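Local coordinates for epimerase domain-containing protein (Bacillus cereus HuA2-4, PDB 6ZLK) that probably interconverts UDP-glucuronic acid and UDP-galacturonic acid by epimerising the sugar at C4, using a bound NAD as the redox cofactor, at residues G10-H15 against D219-G224; A19-S24 against Q48-N53; M256-S261 against A265-L270. All blocks are in the same frame, centred on the assembly; numbering follows the deposited sequence.

Interaction 1 of 3, residues G10-H15 against D219-G224; sequences GFIGSH and DDCIRG. With NAD (nicotinamide-adenine-dinucleotide), chain E.
At the NAD pyrophosphate site, Ile12 and His15 near the start of helix 11-21 press against Cys221 and Ile222 of helix 218-230. The short helical segments cross at -64°. The Ile12 and Ile222 side chains overlap flank to flank, running opposite ways, which brings Ile12 CG2 to 3.8 Å from Ile222 CD1, a methyl that also rests on the Ile12 carbonyl oxygen. Cys221 SG lies beside them, 4.1 Å from the same Ile12 CG2. Further along the helix, His15 CB packs on Ile222 CG1 at 3.9 Å, while the imidazole NE2 is hydrogen-bonded to the carbonyl of Pro182.

The glycine-rich motif of a Rossmann fold (GxxGxxG here, with Gly10 and Gly13 its last two glycines) leads into this helix. Gly10 is the N-cap, and its bare CA comes within 3.2 Å of NAD O2A. Two successive backbone N-H groups then grip the two phosphates almost straight on: Phe11 N to NAD O2A (2.8 Å, 167°) and Ile12 N to NAD O2N (2.9 Å, 174°). The helix start probably steadies their negative charge as well. Ile12 serves both sides by dividing its branches. CG2 sits anti to the backbone N and meets helix 218-230, whereas the extended CG1 arm carries CD1 to 3.8 Å from NAD C2N on the nicotinamide. The Phe11 ring has Ile12 CG1 over one face, toward its rim, and NAD O1N at its edge.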
# COMPACT_ATOMS: atom_id res chain seq x y z
N GLY A 10 -8.95 0.88 -22.05
CA GLY A 10 -8.09 2.01 -21.71
C GLY A 10 -7.02 2.23 -22.78
O GLY A 10 -6.96 1.49 -23.83
N PHE A 11 -6.17 3.21 -22.54
CA PHE A 11 -5.10 3.62 -23.47
C PHE A 11 -4.20 2.42 -23.78
O PHE A 11 -4.08 1.95 -24.92
CB PHE A 11 -4.33 4.76 -22.82
CG PHE A 11 -2.98 5.10 -23.38
CD1 PHE A 11 -2.71 5.01 -24.74
CD2 PHE A 11 -2.02 5.63 -22.55
CE1 PHE A 11 -1.47 5.39 -25.22
CE2 PHE A 11 -0.77 6.00 -23.02
CZ PHE A 11 -0.51 5.90 -24.37
N ILE A 12 -3.57 1.87 -22.72
CA ILE A 12 -2.61 0.77 -22.94
C ILE A 12 -3.32 -0.54 -23.29
O ILE A 12 -2.88 -1.24 -24.24
CB ILE A 12 -1.62 0.67 -21.78
CG1 ILE A 12 -0.87 2.01 -21.67
CG2 ILE A 12 -0.65 -0.50 -22.03
CD1 ILE A 12 0.07 2.11 -20.50
N GLY A 13 -4.45 -0.82 -22.62
CA GLY A 13 -5.22 -2.06 -22.77
C GLY A 13 -5.71 -2.22 -24.19
O GLY A 13 -5.57 -3.34 -24.75
N SER A 14 -6.19 -1.15 -24.82
CA SER A 14 -6.75 -1.26 -26.17
C SER A 14 -5.63 -1.63 -27.16
O SER A 14 -5.80 -2.52 -28.00
CB SER A 14 -7.46 0.01 -26.56
OG SER A 14 -6.58 1.07 -26.70
N HIS A 15 -4.45 -1.05 -26.96
CA HIS A 15 -3.27 -1.33 -27.84
C HIS A 15 -2.78 -2.75 -27.57
O HIS A 15 -2.40 -3.44 -28.53
CB HIS A 15 -2.12 -0.36 -27.57
CG HIS A 15 -2.27 1.00 -28.21
ND1 HIS A 15 -2.03 1.20 -29.56
CD2 HIS A 15 -2.58 2.19 -27.68
CE1 HIS A 15 -2.14 2.49 -29.81
NE2 HIS A 15 -2.49 3.13 -28.68
N ASP A 219 4.14 1.73 -28.66
CA ASP A 219 4.58 0.49 -29.35
C ASP A 219 5.77 -0.16 -28.62
O ASP A 219 5.79 -1.45 -28.63
CB ASP A 219 4.92 0.69 -30.81
CG ASP A 219 3.76 1.12 -31.67
OD1 ASP A 219 2.61 1.05 -31.20
OD2 ASP A 219 4.03 1.50 -32.83
N ASP A 220 6.63 0.61 -27.99
CA ASP A 220 7.73 0.04 -27.19
C ASP A 220 7.14 -0.67 -25.98
O ASP A 220 7.52 -1.81 -25.68
CB ASP A 220 8.78 1.10 -26.89
CG ASP A 220 9.69 1.44 -28.07
OD1 ASP A 220 10.03 0.46 -28.82
OD2 ASP A 220 10.11 2.62 -28.20
N CYS A 221 6.31 0.07 -25.24
CA CYS A 221 5.59 -0.45 -24.07
C CYS A 221 4.95 -1.81 -24.43
O CYS A 221 5.09 -2.80 -23.70
CB CYS A 221 4.55 0.57 -23.65
SG CYS A 221 3.41 -0.08 -22.41
N ILE A 222 4.19 -1.87 -25.51
CA ILE A 222 3.43 -3.08 -25.87
C ILE A 222 4.41 -4.21 -26.29
O ILE A 222 4.18 -5.34 -25.85
CB ILE A 222 2.40 -2.76 -26.96
CG1 ILE A 222 1.36 -1.79 -26.43
CG2 ILE A 222 1.80 -4.02 -27.58
CD1 ILE A 222 0.61 -2.24 -25.22
N ARG A 223 5.50 -3.91 -26.99
CA ARG A 223 6.50 -4.96 -27.33
C ARG A 223 7.11 -5.53 -26.04
O ARG A 223 7.21 -6.78 -25.93
CB ARG A 223 7.63 -4.42 -28.22
CG ARG A 223 7.21 -4.37 -29.66
CD ARG A 223 8.36 -3.96 -30.57
NE ARG A 223 8.68 -2.54 -30.51
CZ ARG A 223 8.16 -1.61 -31.32
NH1 ARG A 223 7.26 -1.94 -32.25
NH2 ARG A 223 8.51 -0.35 -31.18
N GLY A 224 7.42 -4.69 -25.04
CA GLY A 224 7.91 -5.23 -23.77
C GLY A 224 6.87 -6.08 -23.07
O GLY A 224 7.15 -7.15 -22.45
PA NAD E . -6.75 3.97 -18.63
O1A NAD E . -7.49 4.74 -17.60
O2A NAD E . -6.77 4.42 -20.06
O5B NAD E . -7.08 2.43 -18.59
C5B NAD E . -7.44 1.70 -17.40
C4B NAD E . -8.80 1.07 -17.60
O4B NAD E . -9.13 0.35 -16.39
C3B NAD E . -9.93 2.05 -17.86
O3B NAD E . -10.44 1.99 -19.18
C2B NAD E . -10.93 1.75 -16.74
O2B NAD E . -12.30 1.81 -17.11
C1B NAD E . -10.55 0.32 -16.34
N9A NAD E . -10.89 -0.04 -14.97
C8A NAD E . -10.55 0.62 -13.82
N7A NAD E . -11.02 0.06 -12.74
C5A NAD E . -11.78 -1.00 -13.23
C6A NAD E . -12.59 -1.97 -12.60
N6A NAD E . -12.84 -2.00 -11.28
N1A NAD E . -13.16 -2.91 -13.39
C2A NAD E . -12.95 -2.86 -14.72
N3A NAD E . -12.26 -1.96 -15.43
C4A NAD E . -11.69 -1.07 -14.62
O3 NAD E . -5.23 4.00 -18.10
PN NAD E . -3.86 3.58 -18.89
O1N NAD E . -3.12 4.82 -19.12
O2N NAD E . -4.21 2.68 -19.97
O5D NAD E . -3.15 2.75 -17.76
C5D NAD E . -3.23 1.37 -17.81
C4D NAD E . -2.39 0.83 -16.69
O4D NAD E . -1.02 1.21 -16.86
C3D NAD E . -2.80 1.30 -15.28
O3D NAD E . -2.67 0.20 -14.35
C2D NAD E . -1.76 2.35 -14.92
O2D NAD E . -1.64 2.52 -13.51
C1D NAD E . -0.56 1.76 -15.67
N1N NAD E . 0.42 2.75 -16.09
C2N NAD E . 0.13 3.65 -17.07
C3N NAD E . 1.05 4.57 -17.44
C7N NAD E . 0.75 5.62 -18.45
O7N NAD E . 1.67 6.37 -18.72
N7N NAD E . -0.45 5.63 -19.05
C4N NAD E . 2.34 4.51 -16.88
C5N NAD E . 2.57 3.68 -15.78
C6N NAD E . 1.62 2.78 -15.44

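Interaction 2 of 3, residues A19-S24 against Q48-N53; sequences ALLKNS and QSLELN
Two successive helices of the Rossmann fold's beta-alpha-beta units meet here through Leu21, near the C-terminal end of helix 11-21, and the pair Leu50, in the last turn of helix 44-51, and Asn53, just beyond it. Leu21 points its side chain at the other segment and meets both partners with different parts of itself. One of its methyls, CD1, touches Leu50 CD2 at 3.7 Å, the two leucines crossing obliquely. Leu50 does not start out aimed at Leu21; it is the far end of the side chain that closes the gap. Nearer its root, Leu21 CB has Asn53 ND2 alongside at 3.9 Å, and Leu21 CD2 lies 4.1 Å from Asn53 OD1. The two side chains lie antiparallel, the amide reaching back along the leucine toward the backbone that carries it.

Asn53 reaches this far because CG is set anti to its backbone N (chi1 -168°). Its backbone is tied to the preceding turn, with Asn53 N donating to Leu50 O at 2.9 Å, so the two residues that receive Leu21 are held together. In an Asx turn, Asn53 OD1 accepts from the backbone N of Arg55, which holds the amide. The Arg55 side chain in turn donates through NH2 to the carbonyl of Leu21, giving a polar tie between the end of the first helix and the chain leading into strand 56-59. Phe56 of that strand packs against both Leu21 and Leu50, and Val28 of strand 27-31 also touches Leu21.

Across the two segments themselves the join is van der Waals contact alone, methyl on methyl and amide beside aliphatic chain. Contacts of this kind set no precise angle, so the hydrogen bonds through Arg55 probably help fix how the two helix ends sit.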
# COMPACT_ATOMS: atom_id res chain seq x y z
N ALA A 19 -2.56 -5.85 -30.29
CA ALA A 19 -1.28 -6.54 -30.54
C ALA A 19 -1.43 -8.05 -30.32
O ALA A 19 -0.93 -8.85 -31.16
CB ALA A 19 -0.18 -5.98 -29.68
N LEU A 20 -2.03 -8.48 -29.21
CA LEU A 20 -2.20 -9.92 -28.96
C LEU A 20 -2.99 -10.58 -30.08
O LEU A 20 -2.64 -11.72 -30.46
CB LEU A 20 -2.86 -10.16 -27.60
CG LEU A 20 -2.04 -9.68 -26.42
CD1 LEU A 20 -2.89 -9.64 -25.16
CD2 LEU A 20 -0.79 -10.49 -26.21
N LEU A 21 -4.03 -9.93 -30.56
CA LEU A 21 -4.95 -10.56 -31.54
C LEU A 21 -4.26 -10.71 -32.89
O LEU A 21 -4.73 -11.57 -33.64
CB LEU A 21 -6.23 -9.78 -31.69
CG LEU A 21 -7.17 -9.85 -30.49
CD1 LEU A 21 -8.25 -8.78 -30.58
CD2 LEU A 21 -7.77 -11.22 -30.37
N LYS A 22 -3.13 -10.05 -33.13
CA LYS A 22 -2.33 -10.28 -34.37
C LYS A 22 -1.82 -11.72 -34.43
O LYS A 22 -1.49 -12.17 -35.53
CB LYS A 22 -1.23 -9.24 -34.50
CG LYS A 22 -1.82 -7.91 -34.86
CD LYS A 22 -0.84 -6.83 -35.11
CE LYS A 22 -1.57 -5.53 -35.35
NZ LYS A 22 -0.63 -4.38 -35.32
N ASN A 23 -1.61 -12.37 -33.30
CA ASN A 23 -1.19 -13.78 -33.24
C ASN A 23 -2.47 -14.63 -33.29
O ASN A 23 -3.28 -14.57 -32.35
CB ASN A 23 -0.33 -14.01 -32.02
CG ASN A 23 0.29 -15.38 -31.98
OD1 ASN A 23 -0.32 -16.38 -32.38
ND2 ASN A 23 1.50 -15.45 -31.46
N SER A 24 -2.64 -15.43 -34.36
CA SER A 24 -3.88 -16.21 -34.56
C SER A 24 -4.05 -17.25 -33.45
O SER A 24 -5.15 -17.74 -33.31
CB SER A 24 -3.87 -16.86 -35.93
OG SER A 24 -2.76 -17.73 -35.96
N GLN A 48 -15.48 -1.75 -30.12
CA GLN A 48 -16.35 -2.24 -31.21
C GLN A 48 -15.47 -2.87 -32.30
O GLN A 48 -15.86 -3.91 -32.85
CB GLN A 48 -17.23 -1.10 -31.69
CG GLN A 48 -18.28 -0.77 -30.67
CD GLN A 48 -19.07 0.50 -30.94
OE1 GLN A 48 -18.70 1.32 -31.78
NE2 GLN A 48 -20.15 0.66 -30.20
N SER A 49 -14.34 -2.25 -32.62
CA SER A 49 -13.42 -2.76 -33.66
C SER A 49 -12.79 -4.10 -33.23
O SER A 49 -12.77 -5.03 -34.01
CB SER A 49 -12.36 -1.74 -33.99
OG SER A 49 -11.60 -2.26 -35.07
N LEU A 50 -12.35 -4.21 -31.99
CA LEU A 50 -11.83 -5.49 -31.48
C LEU A 50 -12.92 -6.57 -31.51
O LEU A 50 -12.57 -7.69 -31.82
CB LEU A 50 -11.33 -5.25 -30.06
CG LEU A 50 -10.07 -4.41 -29.95
CD1 LEU A 50 -9.81 -4.05 -28.49
CD2 LEU A 50 -8.86 -5.13 -30.49
N GLU A 51 -14.17 -6.21 -31.23
CA GLU A 51 -15.26 -7.20 -31.16
C GLU A 51 -15.55 -7.80 -32.55
O GLU A 51 -16.16 -8.87 -32.58
CB GLU A 51 -16.52 -6.60 -30.56
CG GLU A 51 -16.40 -6.41 -29.06
CD GLU A 51 -17.68 -5.85 -28.47
OE1 GLU A 51 -18.13 -4.75 -28.92
OE2 GLU A 51 -18.24 -6.51 -27.56
N LEU A 52 -15.09 -7.17 -33.64
CA LEU A 52 -15.21 -7.80 -34.97
C LEU A 52 -14.36 -9.06 -35.07
O LEU A 52 -14.60 -9.86 -35.99
CB LEU A 52 -14.79 -6.78 -36.03
CG LEU A 52 -15.75 -5.61 -36.19
CD1 LEU A 52 -15.19 -4.61 -37.20
CD2 LEU A 52 -17.15 -6.09 -36.58
N ASN A 53 -13.34 -9.20 -34.23
CA ASN A 53 -12.39 -10.32 -34.28
C ASN A 53 -13.02 -11.52 -33.55
O ASN A 53 -13.45 -11.34 -32.41
CB ASN A 53 -11.04 -9.95 -33.70
CG ASN A 53 -9.96 -10.97 -34.00
OD1 ASN A 53 -10.12 -12.13 -33.65
ND2 ASN A 53 -8.84 -10.51 -34.53

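Interaction 3 of 3, residues M256-S261 against A265-L270; sequences MLEKIS and ATKNFL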
# COMPACT_ATOMS: atom_id res chain seq x y z
N MET A 256 10.14 20.23 -29.61
CA MET A 256 10.01 19.21 -30.66
C MET A 256 8.63 19.35 -31.28
O MET A 256 8.55 19.22 -32.52
CB MET A 256 10.14 17.82 -30.03
CG MET A 256 11.53 17.62 -29.48
SD MET A 256 11.69 15.97 -28.79
CE MET A 256 12.00 15.19 -30.36
N LEU A 257 7.60 19.67 -30.50
CA LEU A 257 6.23 19.79 -31.03
C LEU A 257 6.14 21.06 -31.89
O LEU A 257 5.40 21.03 -32.88
CB LEU A 257 5.20 19.80 -29.89
CG LEU A 257 4.92 18.44 -29.25
CD1 LEU A 257 4.09 18.65 -28.00
CD2 LEU A 257 4.24 17.51 -30.21
N GLU A 258 6.80 22.13 -31.47
CA GLU A 258 6.85 23.37 -32.30
C GLU A 258 7.48 23.04 -33.65
O GLU A 258 6.95 23.56 -34.68
CB GLU A 258 7.64 24.45 -31.57
CG GLU A 258 6.84 25.02 -30.41
CD GLU A 258 7.58 26.07 -29.60
OE1 GLU A 258 8.82 25.95 -29.44
OE2 GLU A 258 6.89 26.99 -29.11
N LYS A 259 8.54 22.24 -33.68
CA LYS A 259 9.20 21.92 -34.97
C LYS A 259 8.23 21.08 -35.82
O LYS A 259 8.11 21.35 -37.04
CB LYS A 259 10.59 21.31 -34.79
CG LYS A 259 10.65 19.93 -34.15
CD LYS A 259 12.04 19.26 -34.09
CE LYS A 259 12.02 17.87 -33.45
NZ LYS A 259 10.68 17.22 -33.57
N ILE A 260 7.48 20.16 -35.21
CA ILE A 260 6.51 19.28 -35.93
C ILE A 260 5.33 20.08 -36.45
O ILE A 260 4.96 19.89 -37.64
CB ILE A 260 6.03 18.13 -35.02
CG1 ILE A 260 7.16 17.15 -34.77
CG2 ILE A 260 4.81 17.45 -35.61
CD1 ILE A 260 6.94 16.18 -33.59
N SER A 261 4.79 20.98 -35.64
CA SER A 261 3.54 21.71 -35.94
C SER A 261 3.79 22.96 -36.81
O SER A 261 2.84 23.36 -37.51
CB SER A 261 2.83 22.09 -34.69
OG SER A 261 3.56 23.05 -33.98
N ALA A 265 4.26 28.33 -29.70
CA ALA A 265 3.31 28.15 -28.58
C ALA A 265 3.51 29.24 -27.51
O ALA A 265 4.62 29.60 -27.21
CB ALA A 265 3.51 26.78 -27.97
N THR A 266 2.42 29.70 -26.93
CA THR A 266 2.42 30.55 -25.71
C THR A 266 2.49 29.61 -24.52
O THR A 266 1.73 28.67 -24.50
CB THR A 266 1.14 31.38 -25.65
OG1 THR A 266 1.23 32.18 -26.83
CG2 THR A 266 1.02 32.27 -24.44
N LYS A 267 3.33 29.92 -23.54
CA LYS A 267 3.45 29.09 -22.32
C LYS A 267 2.68 29.72 -21.18
O LYS A 267 2.82 30.93 -20.92
CB LYS A 267 4.92 28.93 -21.97
CG LYS A 267 5.71 28.14 -23.00
CD LYS A 267 7.15 27.97 -22.67
CE LYS A 267 7.88 27.22 -23.75
NZ LYS A 267 8.10 28.07 -24.96
N ASN A 268 1.91 28.90 -20.49
CA ASN A 268 1.25 29.28 -19.24
C ASN A 268 1.89 28.46 -18.12
O ASN A 268 1.54 27.30 -18.00
CB ASN A 268 -0.25 29.08 -19.34
CG ASN A 268 -1.01 29.47 -18.10
OD1 ASN A 268 -0.46 30.14 -17.21
ND2 ASN A 268 -2.26 29.02 -18.01
N PHE A 269 2.83 29.05 -17.38
CA PHE A 269 3.49 28.34 -16.27
C PHE A 269 2.62 28.40 -15.03
O PHE A 269 2.35 29.50 -14.48
CB PHE A 269 4.85 28.97 -16.04
CG PHE A 269 5.83 28.76 -17.16
CD1 PHE A 269 6.51 27.58 -17.29
CD2 PHE A 269 6.12 29.78 -18.04
CE1 PHE A 269 7.47 27.39 -18.25
CE2 PHE A 269 7.06 29.59 -19.04
CZ PHE A 269 7.74 28.41 -19.14
N LEU A 270 2.15 27.25 -14.60
CA LEU A 270 1.27 27.14 -13.41
C LEU A 270 2.08 26.61 -12.26
O LEU A 270 3.18 26.12 -12.46
CB LEU A 270 0.11 26.23 -13.73
CG LEU A 270 -0.71 26.69 -14.94
CD1 LEU A 270 -1.65 25.60 -15.36
CD2 LEU A 270 -1.44 27.98 -14.62
O HOH W 1 9.67 26.36 -27.05
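Glu258 OE2 takes the backbone N-H of Ala265 in a hydrogen bond of 3.0 Å, with an N-H...O angle of 159°. The donor arrives on the anti side of the carboxylate, only 16° out of its plane. The other oxygen, Glu258 OE1, accepts from a water at 2.6 Å, and that water accepts from Lys267 NZ at 3.1 Å. Direct approach of the charges is longer, 4.5 Å from Glu258 OE2 to Lys267 NZ, so the water carries the link between acid and amine while their attraction probably helps. Glu258 spans the gap as an extended arm beyond CG.

Within the helix, Leu257 O accepts from both Ser261 N (2.8 Å) and Ser261 OG (2.9 Å), which approach from opposite faces of the carbonyl plane and secure the last turn. Packing across the contact is slight: Ala265 CB lies 3.6 Å from Glu258 OE2, and Met197 of helix 189-198 also touches that alanine.

A glutamate of helix 250-261 thus clasps the chain returning from a tight helix-turn-strand connection, just before strand 267-270 pairs in parallel with strand 203-206, in what is probably the smaller, substrate-binding part of an extended short-chain dehydrogenase/reductase fold.

In the fold
Interactions 1 and 2 share helix 11-21, one near its start and the other at its end, with centres 14 Å apart. They touch directly where Ile222 CG2 meets Ala19 CB at 3.5 Å. Along the chain interaction 2 is nested inside the long loop closed by interaction 1, so a local pairing of early Rossmann helices sits within a closure that brings helix 218-230 against the helix that binds the cofactor. Interaction 3 follows in series, its centre 26 Å from that of interaction 1 and 36 Å from that of interaction 2, touching neither. Its second segment supplies strand 267-270 of the two-stranded parallel sheet, apart from the large sheet that supports the NAD-binding half.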